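Side-chain contacts in sugar kinase, pfkB family (Thermotoga maritima, PDB 2AJR), which probably transfers a phosphate from ATP to a phosphorylated sugar such as fructose 1-phosphate: residues N56-L61 with V66-T71; F180-P185 with A271-V276; M293-F298 with D323-E328. All blocks are in the same frame, centred on the assembly; numbering follows the deposited sequence.

Contact 1. Residues N56-L61 with V66-T71; sequences NVSIAL and VPSVAT. With ACT (acetate ion), chain D.
Two serines make the polar part of this contact: the hydroxyls of S58 and S68 meet across the gap between helix 53-63 and strand 68-75, with S58 OG and S68 OG 3.0 Å apart in a hydrogen bond. On the strand side the hydroxyl is folded back between the backbone N and the carbonyl carbon (chi1 49°), a setting that aims it at the helix and also brings S68 OG within 3.3 Å of S58 CB. The hydroxyl of S58 has a second hydroxyl partner in T16 of strand 14-18. The methyl of A70 lies alongside, its CB 3.8 Å from S58 OG.

At the C-terminal end of the helix a backbone bond runs from V66 N to L61 O at 2.9 Å. Beside it the apolar pair closes up, L61 CB lying 4.1 Å from V66 CB. A 6→1 bond with such a hydrophobic pair is consistent with a Schellman motif ending the helix.

At the far end of the helical segment, N56 ND2 gives a weak hydrogen bond to an acetate.

Helix and strand form the closing half of a beta-alpha-beta crossover whose opening half, after strand 14-18, is interrupted by strands of the smaller sheet; strands 14-18 and 68-75 run parallel and adjacent in the main sheet, with helix 53-63 packed against them, as in the Rossmann-like core of ribokinase-family enzymes.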
loop_
_atom_site.group_PDB
_atom_site.type_symbol
_atom_site.label_atom_id
_atom_site.label_comp_id
_atom_site.label_asym_id
_atom_site.label_seq_id
_atom_site.Cartn_x
_atom_site.Cartn_y
_atom_site.Cartn_z
ATOM N N ASN A 56 3.673 17.126 -7.997
ATOM C CA ASN A 56 2.371 17.296 -8.649
ATOM C C ASN A 56 2.334 18.665 -9.358
ATOM O O ASN A 56 1.728 18.798 -10.424
ATOM C CB ASN A 56 1.185 17.194 -7.661
ATOM C CG ASN A 56 0.991 15.792 -7.038
ATOM O OD1 ASN A 56 1.203 14.746 -7.660
ATOM N ND2 ASN A 56 0.524 15.791 -5.799
ATOM N N VAL A 57 2.983 19.669 -8.761
ATOM C CA VAL A 57 3.079 20.993 -9.392
ATOM C C VAL A 57 3.871 20.900 -10.686
ATOM O O VAL A 57 3.469 21.485 -11.681
ATOM C CB VAL A 57 3.694 22.058 -8.458
ATOM C CG1 VAL A 57 4.033 23.333 -9.221
ATOM C CG2 VAL A 57 2.748 22.359 -7.306
ATOM N N SER A 58 4.966 20.144 -10.687
ATOM C CA SER A 58 5.693 19.870 -11.923
ATOM C C SER A 58 4.827 19.177 -12.966
ATOM O O SER A 58 4.838 19.545 -14.137
ATOM C CB SER A 58 6.937 19.023 -11.655
ATOM O OG SER A 58 7.960 19.793 -11.032
ATOM N N ILE A 59 4.074 18.166 -12.551
ATOM C CA ILE A 59 3.177 17.472 -13.480
ATOM C C ILE A 59 2.149 18.484 -14.015
ATOM O O ILE A 59 1.997 18.623 -15.225
ATOM C CB ILE A 59 2.510 16.223 -12.825
ATOM C CG1 ILE A 59 3.585 15.159 -12.530
ATOM C CG2 ILE A 59 1.402 15.639 -13.725
ATOM C CD1 ILE A 59 3.201 14.123 -11.469
ATOM N N ALA A 60 1.483 19.200 -13.114
ATOM C CA ALA A 60 0.558 20.286 -13.477
ATOM C C ALA A 60 1.154 21.300 -14.479
ATOM O O ALA A 60 0.555 21.591 -15.515
ATOM C CB ALA A 60 0.095 21.012 -12.230
ATOM N N LEU A 61 2.323 21.844 -14.173
ATOM C CA LEU A 61 2.955 22.791 -15.082
ATOM C C LEU A 61 3.237 22.174 -16.468
ATOM O O LEU A 61 3.068 22.853 -17.500
ATOM C CB LEU A 61 4.232 23.372 -14.467
ATOM C CG LEU A 61 4.008 24.318 -13.290
ATOM C CD1 LEU A 61 5.344 24.692 -12.658
ATOM C CD2 LEU A 61 3.235 25.563 -13.710
ATOM N N VAL A 66 4.656 24.416 -19.402
ATOM C CA VAL A 66 5.739 25.074 -18.670
ATOM C C VAL A 66 6.698 24.015 -18.109
ATOM O O VAL A 66 6.268 23.125 -17.393
ATOM C CB VAL A 66 5.171 25.940 -17.536
ATOM C CG1 VAL A 66 6.291 26.598 -16.727
ATOM C CG2 VAL A 66 4.217 26.982 -18.119
ATOM N N PRO A 67 8.000 24.106 -18.447
ATOM C CA PRO A 67 8.976 23.146 -17.945
ATOM C C PRO A 67 9.360 23.419 -16.507
ATOM O O PRO A 67 9.195 24.548 -16.019
ATOM C CB PRO A 67 10.181 23.341 -18.867
ATOM C CG PRO A 67 10.044 24.715 -19.431
ATOM C CD PRO A 67 8.611 25.126 -19.322
ATOM N N SER A 68 9.833 22.386 -15.815
ATOM C CA SER A 68 10.323 22.567 -14.460
ATOM C C SER A 68 11.475 21.628 -14.176
ATOM O O SER A 68 11.608 20.607 -14.835
ATOM C CB SER A 68 9.196 22.355 -13.426
ATOM O OG SER A 68 8.459 21.143 -13.634
ATOM N N VAL A 69 12.309 21.993 -13.203
ATOM C CA VAL A 69 13.201 21.037 -12.543
ATOM C C VAL A 69 12.581 20.615 -11.219
ATOM O O VAL A 69 12.190 21.465 -10.413
ATOM C CB VAL A 69 14.579 21.629 -12.251
ATOM C CG1 VAL A 69 15.442 20.610 -11.481
ATOM C CG2 VAL A 69 15.252 22.041 -13.551
ATOM N N ALA A 70 12.481 19.305 -11.004
ATOM C CA ALA A 70 11.929 18.762 -9.770
ATOM C C ALA A 70 13.067 18.268 -8.892
ATOM O O ALA A 70 13.861 17.432 -9.323
ATOM C CB ALA A 70 10.967 17.622 -10.066
ATOM N N THR A 71 13.146 18.774 -7.661
ATOM C CA THR A 71 14.141 18.294 -6.712
ATOM C C THR A 71 13.537 17.851 -5.358
ATOM O O THR A 71 12.349 18.050 -5.102
ATOM C CB THR A 71 15.240 19.348 -6.484
ATOM O OG1 THR A 71 16.361 18.709 -5.853
ATOM C CG2 THR A 71 14.728 20.482 -5.630
HETATM C C ACT D . 0.437 13.665 -2.001
HETATM O O ACT D . 0.502 12.521 -1.386
HETATM O OXT ACT D . 0.104 13.687 -3.233
HETATM C CH3 ACT D . 0.789 14.966 -1.337
#

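Contact 2. Residues F180-P185 with A271-V276; sequences FVEQTP and AGDAYV
E182 reaches from the end of strand 178-182 to the first turn of helix 271-286, and its carboxylate meets G272, D273 and V276. The side chain starts toward the helix at CB and leaves the strand with CG anti to the backbone N (chi1 -178°). Continuing extended, it bridges part of the 10.2 Å between the axes of the two short segments. CD arrives near the helix backbone, 4.1 Å from G272 O.

The two oxygens then part company. OE1 lies 3.3 Å from D273 OD1, and V276 CG2 lies 3.9 Å from the same oxygen. OE2 passes beside the backbone of G272, 4.1 Å from its CA. Glycine suits this place, since a beta carbon built there would come within about 3.1 Å of E182 OE2.

The carboxylates of E182 and D273 are turned 78° apart and share no hydrogen bond. What reconciles the two acids is K53, whose NZ forms salt bridges to both E182 OE1 and D273 OD1. With an alanine in place of E182, K53 would probably be left with D273 as its one acidic partner of the pair, and a gap would be likely to open beside G272 and V276.

Strand end and helix start meet where ribokinase-family kinases place their active site. A271, G272 and D273 belong to the family's GAGD signature, whose glycine-rich helix start in relatives forms an anion hole and whose aspartate acts there as the general base.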
loop_
_atom_site.group_PDB
_atom_site.type_symbol
_atom_site.label_atom_id
_atom_site.label_comp_id
_atom_site.label_asym_id
_atom_site.label_seq_id
_atom_site.Cartn_x
_atom_site.Cartn_y
_atom_site.Cartn_z
ATOM N N PHE A 180 7.077 30.727 -4.162
ATOM C CA PHE A 180 5.744 30.229 -3.745
ATOM C C PHE A 180 5.934 29.176 -2.653
ATOM O O PHE A 180 6.753 28.268 -2.833
ATOM C CB PHE A 180 5.038 29.507 -4.897
ATOM C CG PHE A 180 4.726 30.368 -6.080
ATOM C CD1 PHE A 180 5.721 30.709 -6.992
ATOM C CD2 PHE A 180 3.423 30.797 -6.318
ATOM C CE1 PHE A 180 5.426 31.489 -8.112
ATOM C CE2 PHE A 180 3.121 31.572 -7.442
ATOM C CZ PHE A 180 4.128 31.920 -8.338
ATOM N N VAL A 181 5.179 29.255 -1.554
ATOM C CA VAL A 181 5.209 28.185 -0.551
ATOM C C VAL A 181 3.816 27.679 -0.207
ATOM O O VAL A 181 2.907 28.472 0.002
ATOM C CB VAL A 181 5.898 28.638 0.749
ATOM C CG1 VAL A 181 5.721 27.583 1.820
ATOM C CG2 VAL A 181 7.372 28.916 0.511
ATOM N N GLU A 182 3.659 26.355 -0.155
ATOM C CA GLU A 182 2.463 25.716 0.430
ATOM C C GLU A 182 2.900 24.708 1.499
ATOM O O GLU A 182 3.362 23.629 1.168
ATOM C CB GLU A 182 1.575 25.031 -0.642
ATOM C CG GLU A 182 0.278 24.376 -0.054
ATOM C CD GLU A 182 -0.588 23.598 -1.073
ATOM O OE1 GLU A 182 -0.054 23.058 -2.076
ATOM O OE2 GLU A 182 -1.819 23.526 -0.854
ATOM N N GLN A 183 2.761 25.051 2.778
ATOM C CA GLN A 183 3.168 24.151 3.863
ATOM C C GLN A 183 2.280 24.311 5.075
ATOM O O GLN A 183 1.562 25.283 5.185
ATOM C CB GLN A 183 4.625 24.397 4.253
ATOM C CG GLN A 183 5.586 23.952 3.160
ATOM C CD GLN A 183 7.064 23.994 3.553
ATOM O OE1 GLN A 183 7.569 25.012 4.013
ATOM N NE2 GLN A 183 7.768 22.883 3.326
ATOM N N THR A 184 2.350 23.350 5.986
ATOM C CA THR A 184 1.555 23.366 7.201
ATOM C C THR A 184 2.031 24.493 8.134
ATOM O O THR A 184 3.163 24.985 8.008
ATOM C CB THR A 184 1.615 21.999 7.937
ATOM O OG1 THR A 184 2.955 21.751 8.393
ATOM C CG2 THR A 184 1.148 20.851 7.009
ATOM N N PRO A 185 1.156 24.929 9.056
ATOM C CA PRO A 185 1.473 26.042 9.949
ATOM C C PRO A 185 2.812 25.907 10.657
ATOM O O PRO A 185 3.597 26.857 10.688
ATOM C CB PRO A 185 0.330 26.000 10.959
ATOM C CG PRO A 185 -0.802 25.482 10.171
ATOM C CD PRO A 185 -0.215 24.439 9.279
ATOM N N ALA A 271 -5.791 18.648 -5.595
ATOM C CA ALA A 271 -6.406 19.887 -6.061
ATOM C C ALA A 271 -5.592 21.123 -5.682
ATOM O O ALA A 271 -5.534 22.100 -6.444
ATOM C CB ALA A 271 -7.839 20.015 -5.497
ATOM N N GLY A 272 -4.975 21.075 -4.505
ATOM C CA GLY A 272 -4.199 22.198 -3.977
ATOM C C GLY A 272 -2.918 22.483 -4.740
ATOM O O GLY A 272 -2.438 23.626 -4.783
ATOM N N ASP A 273 -2.364 21.435 -5.341
ATOM C CA ASP A 273 -1.156 21.538 -6.156
ATOM C C ASP A 273 -1.516 22.070 -7.537
ATOM O O ASP A 273 -0.756 22.827 -8.135
ATOM C CB ASP A 273 -0.481 20.168 -6.212
ATOM C CG ASP A 273 -0.287 19.571 -4.802
ATOM O OD1 ASP A 273 0.089 20.331 -3.872
ATOM O OD2 ASP A 273 -0.542 18.369 -4.608
ATOM N N ALA A 274 -2.688 21.691 -8.035
ATOM C CA ALA A 274 -3.244 22.339 -9.232
ATOM C C ALA A 274 -3.379 23.823 -8.978
ATOM O O ALA A 274 -2.967 24.604 -9.799
ATOM C CB ALA A 274 -4.602 21.743 -9.620
ATOM N N TYR A 275 -3.942 24.204 -7.830
ATOM C CA TYR A 275 -4.055 25.610 -7.438
ATOM C C TYR A 275 -2.718 26.310 -7.575
ATOM O O TYR A 275 -2.611 27.330 -8.250
ATOM C CB TYR A 275 -4.537 25.737 -5.994
ATOM C CG TYR A 275 -5.258 27.035 -5.696
ATOM C CD1 TYR A 275 -4.635 28.266 -5.889
ATOM C CD2 TYR A 275 -6.565 27.029 -5.218
ATOM C CE1 TYR A 275 -5.298 29.458 -5.624
ATOM C CE2 TYR A 275 -7.228 28.214 -4.941
ATOM C CZ TYR A 275 -6.590 29.422 -5.153
ATOM O OH TYR A 275 -7.239 30.594 -4.889
ATOM N N VAL A 276 -1.686 25.765 -6.942
ATOM C CA VAL A 276 -0.376 26.411 -6.974
ATOM C C VAL A 276 0.186 26.459 -8.395
ATOM O O VAL A 276 0.725 27.489 -8.820
ATOM C CB VAL A 276 0.609 25.736 -5.993
ATOM C CG1 VAL A 276 2.033 26.250 -6.206
ATOM C CG2 VAL A 276 0.164 26.025 -4.580
#

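Contact 3. Residues M293-F298 with D323-E328; sequences MAKFGF and DHFTVE
F325 sits between F298 and K295, and the closely packed part of the contact is gathered round its ring. At the near end, F298 CE1 presses on F325 CB at 3.8 Å. The two phenyl groups slide past each other in opposite directions as an oblique pair, their centroids 5.5 Å apart and their planes inclined at 59°. At its far end the F325 ring reaches the helix backbone, where CZ comes to 3.6 Å from K295 O. F325 holds CG between its own backbone N and carbonyl carbon (chi1 67°), a turn that carries the ring across to the helix. No hydrogen bond crosses between the segments, and dispersion and shape do the joining.

The other side is looser and partly exposed. There the methylenes of K295 run across V327, and only one of the valine's methyls takes part: V327 CG2 lies 3.8 Å from K295 CD. K295 also crosses F325 at about a right angle, with its CG 4.0 Å from F325 CE1. A bend at chi3 then turns the end of the lysine, and its ammonium group pairs with E292 on the same helix.

Helix 290-304 thus lies over strand 325-329, outermost in the sheet within this chain, and runs nearly antiparallel to it at 155° between the short segments. I257 of strand 254-259, the next strand in the sheet, touches both phenylalanines, while Y275 of helix 271-286 packs on F298 from the neighbouring helix.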
loop_
_atom_site.group_PDB
_atom_site.type_symbol
_atom_site.label_atom_id
_atom_site.label_comp_id
_atom_site.label_asym_id
_atom_site.label_seq_id
_atom_site.Cartn_x
_atom_site.Cartn_y
_atom_site.Cartn_z
HETATM N N MSE A 293 -4.016 35.987 -10.357
HETATM C CA MSE A 293 -3.287 34.746 -10.085
HETATM C C MSE A 293 -4.072 33.790 -9.223
HETATM O O MSE A 293 -4.195 32.628 -9.567
HETATM C CB MSE A 293 -1.998 35.008 -9.344
HETATM C CG MSE A 293 -0.818 35.285 -10.218
HETATM SE SE MSE A 293 0.758 35.463 -9.093
HETATM C CE MSE A 293 0.404 34.124 -7.835
ATOM N N ALA A 294 -4.576 34.276 -8.088
ATOM C CA ALA A 294 -5.379 33.441 -7.193
ATOM C C ALA A 294 -6.647 32.920 -7.882
ATOM O O ALA A 294 -7.044 31.778 -7.663
ATOM C CB ALA A 294 -5.731 34.197 -5.936
ATOM N N LYS A 295 -7.265 33.754 -8.718
ATOM C CA LYS A 295 -8.486 33.370 -9.442
ATOM C C LYS A 295 -8.217 32.249 -10.422
ATOM O O LYS A 295 -9.019 31.325 -10.563
ATOM C CB LYS A 295 -9.084 34.568 -10.199
ATOM C CG LYS A 295 -9.894 35.526 -9.302
ATOM C CD LYS A 295 -10.157 36.888 -9.949
ATOM C CE LYS A 295 -11.175 36.808 -11.093
ATOM N NZ LYS A 295 -11.388 38.133 -11.742
ATOM N N PHE A 296 -7.096 32.353 -11.122
ATOM C CA PHE A 296 -6.711 31.327 -12.067
ATOM C C PHE A 296 -6.343 30.051 -11.304
ATOM O O PHE A 296 -6.663 28.944 -11.739
ATOM C CB PHE A 296 -5.543 31.800 -12.932
ATOM C CG PHE A 296 -5.221 30.875 -14.077
ATOM C CD1 PHE A 296 -5.902 30.977 -15.275
ATOM C CD2 PHE A 296 -4.241 29.913 -13.953
ATOM C CE1 PHE A 296 -5.612 30.131 -16.329
ATOM C CE2 PHE A 296 -3.944 29.070 -14.999
ATOM C CZ PHE A 296 -4.635 29.174 -16.193
ATOM N N GLY A 297 -5.689 30.213 -10.157
ATOM C CA GLY A 297 -5.362 29.090 -9.299
ATOM C C GLY A 297 -6.627 28.373 -8.881
ATOM O O GLY A 297 -6.699 27.141 -8.949
ATOM N N PHE A 298 -7.635 29.153 -8.484
ATOM C CA PHE A 298 -8.900 28.605 -7.995
ATOM C C PHE A 298 -9.580 27.828 -9.111
ATOM O O PHE A 298 -10.092 26.745 -8.879
ATOM C CB PHE A 298 -9.815 29.725 -7.451
ATOM C CG PHE A 298 -10.947 29.227 -6.591
ATOM C CD1 PHE A 298 -12.153 28.835 -7.160
ATOM C CD2 PHE A 298 -10.804 29.138 -5.216
ATOM C CE1 PHE A 298 -13.191 28.360 -6.366
ATOM C CE2 PHE A 298 -11.837 28.670 -4.415
ATOM C CZ PHE A 298 -13.034 28.285 -4.989
ATOM N N ASP A 323 -16.559 30.170 -15.021
ATOM C CA ASP A 323 -17.992 30.335 -14.825
ATOM C C ASP A 323 -18.480 30.018 -13.404
ATOM O O ASP A 323 -19.524 30.493 -12.988
ATOM C CB ASP A 323 -18.690 29.369 -15.790
ATOM C CG ASP A 323 -19.941 29.944 -16.408
ATOM O OD1 ASP A 323 -20.748 30.584 -15.682
ATOM O OD2 ASP A 323 -20.114 29.720 -17.629
ATOM N N HIS A 324 -17.735 29.201 -12.674
ATOM C CA HIS A 324 -18.260 28.524 -11.488
ATOM C C HIS A 324 -17.686 29.047 -10.176
ATOM O O HIS A 324 -17.617 28.302 -9.212
ATOM C CB HIS A 324 -17.982 27.013 -11.575
ATOM C CG HIS A 324 -18.534 26.361 -12.806
ATOM N ND1 HIS A 324 -17.738 25.705 -13.722
ATOM C CD2 HIS A 324 -19.800 26.264 -13.273
ATOM C CE1 HIS A 324 -18.491 25.229 -14.696
ATOM N NE2 HIS A 324 -19.746 25.561 -14.453
ATOM N N PHE A 325 -17.272 30.308 -10.131
ATOM C CA PHE A 325 -16.892 30.909 -8.863
ATOM C C PHE A 325 -17.134 32.404 -8.839
ATOM O O PHE A 325 -17.212 33.030 -9.883
ATOM C CB PHE A 325 -15.440 30.565 -8.495
ATOM C CG PHE A 325 -14.410 31.166 -9.406
ATOM C CD1 PHE A 325 -13.938 32.454 -9.190
ATOM C CD2 PHE A 325 -13.875 30.425 -10.450
ATOM C CE1 PHE A 325 -12.975 33.011 -10.015
ATOM C CE2 PHE A 325 -12.898 30.968 -11.285
ATOM C CZ PHE A 325 -12.452 32.269 -11.067
ATOM N N THR A 326 -17.277 32.964 -7.640
ATOM C CA THR A 326 -17.465 34.401 -7.475
ATOM C C THR A 326 -16.280 34.968 -6.730
ATOM O O THR A 326 -15.579 34.243 -6.050
ATOM C CB THR A 326 -18.805 34.771 -6.724
ATOM O OG1 THR A 326 -18.860 34.146 -5.442
ATOM C CG2 THR A 326 -20.042 34.354 -7.533
ATOM N N VAL A 327 -16.044 36.266 -6.885
ATOM C CA VAL A 327 -15.098 37.007 -6.047
ATOM C C VAL A 327 -15.855 38.129 -5.335
ATOM O O VAL A 327 -16.569 38.900 -5.968
ATOM C CB VAL A 327 -13.947 37.660 -6.869
ATOM C CG1 VAL A 327 -12.922 38.313 -5.919
ATOM C CG2 VAL A 327 -13.281 36.648 -7.798
ATOM N N GLU A 328 -15.706 38.218 -4.024
ATOM C CA GLU A 328 -16.270 39.329 -3.257
ATOM C C GLU A 328 -15.087 40.075 -2.673
ATOM O O GLU A 328 -14.020 39.487 -2.432
ATOM C CB GLU A 328 -17.152 38.824 -2.107
ATOM C CG GLU A 328 -18.027 37.615 -2.448
ATOM C CD GLU A 328 -18.867 37.144 -1.271
ATOM O OE1 GLU A 328 -18.385 37.259 -0.134
ATOM O OE2 GLU A 328 -20.020 36.681 -1.490
#

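All three contacts lay helices on the same main sheet. Contacts 1 and 2, with centres 13 Å apart, are joined by a probable hydrogen bond from N56 ND2 to D273 OD2 (3.0 Å), beside an acetate about 5 Å from the D273 side chain that may mark a pocket. Contacts 2 and 3, 16 Å apart between centres, meet through consecutive helices, where Y275 OH lies 3.0 Å from A294 O. Contacts 1 and 3 do not touch, their nearest atoms being about 8 Å apart. Contact 2 carries the GAGD signature and so probably borders the active site, with the magnesium ion, held at a site formed by H267, A304, R307 and E309, about 10 Å from G272.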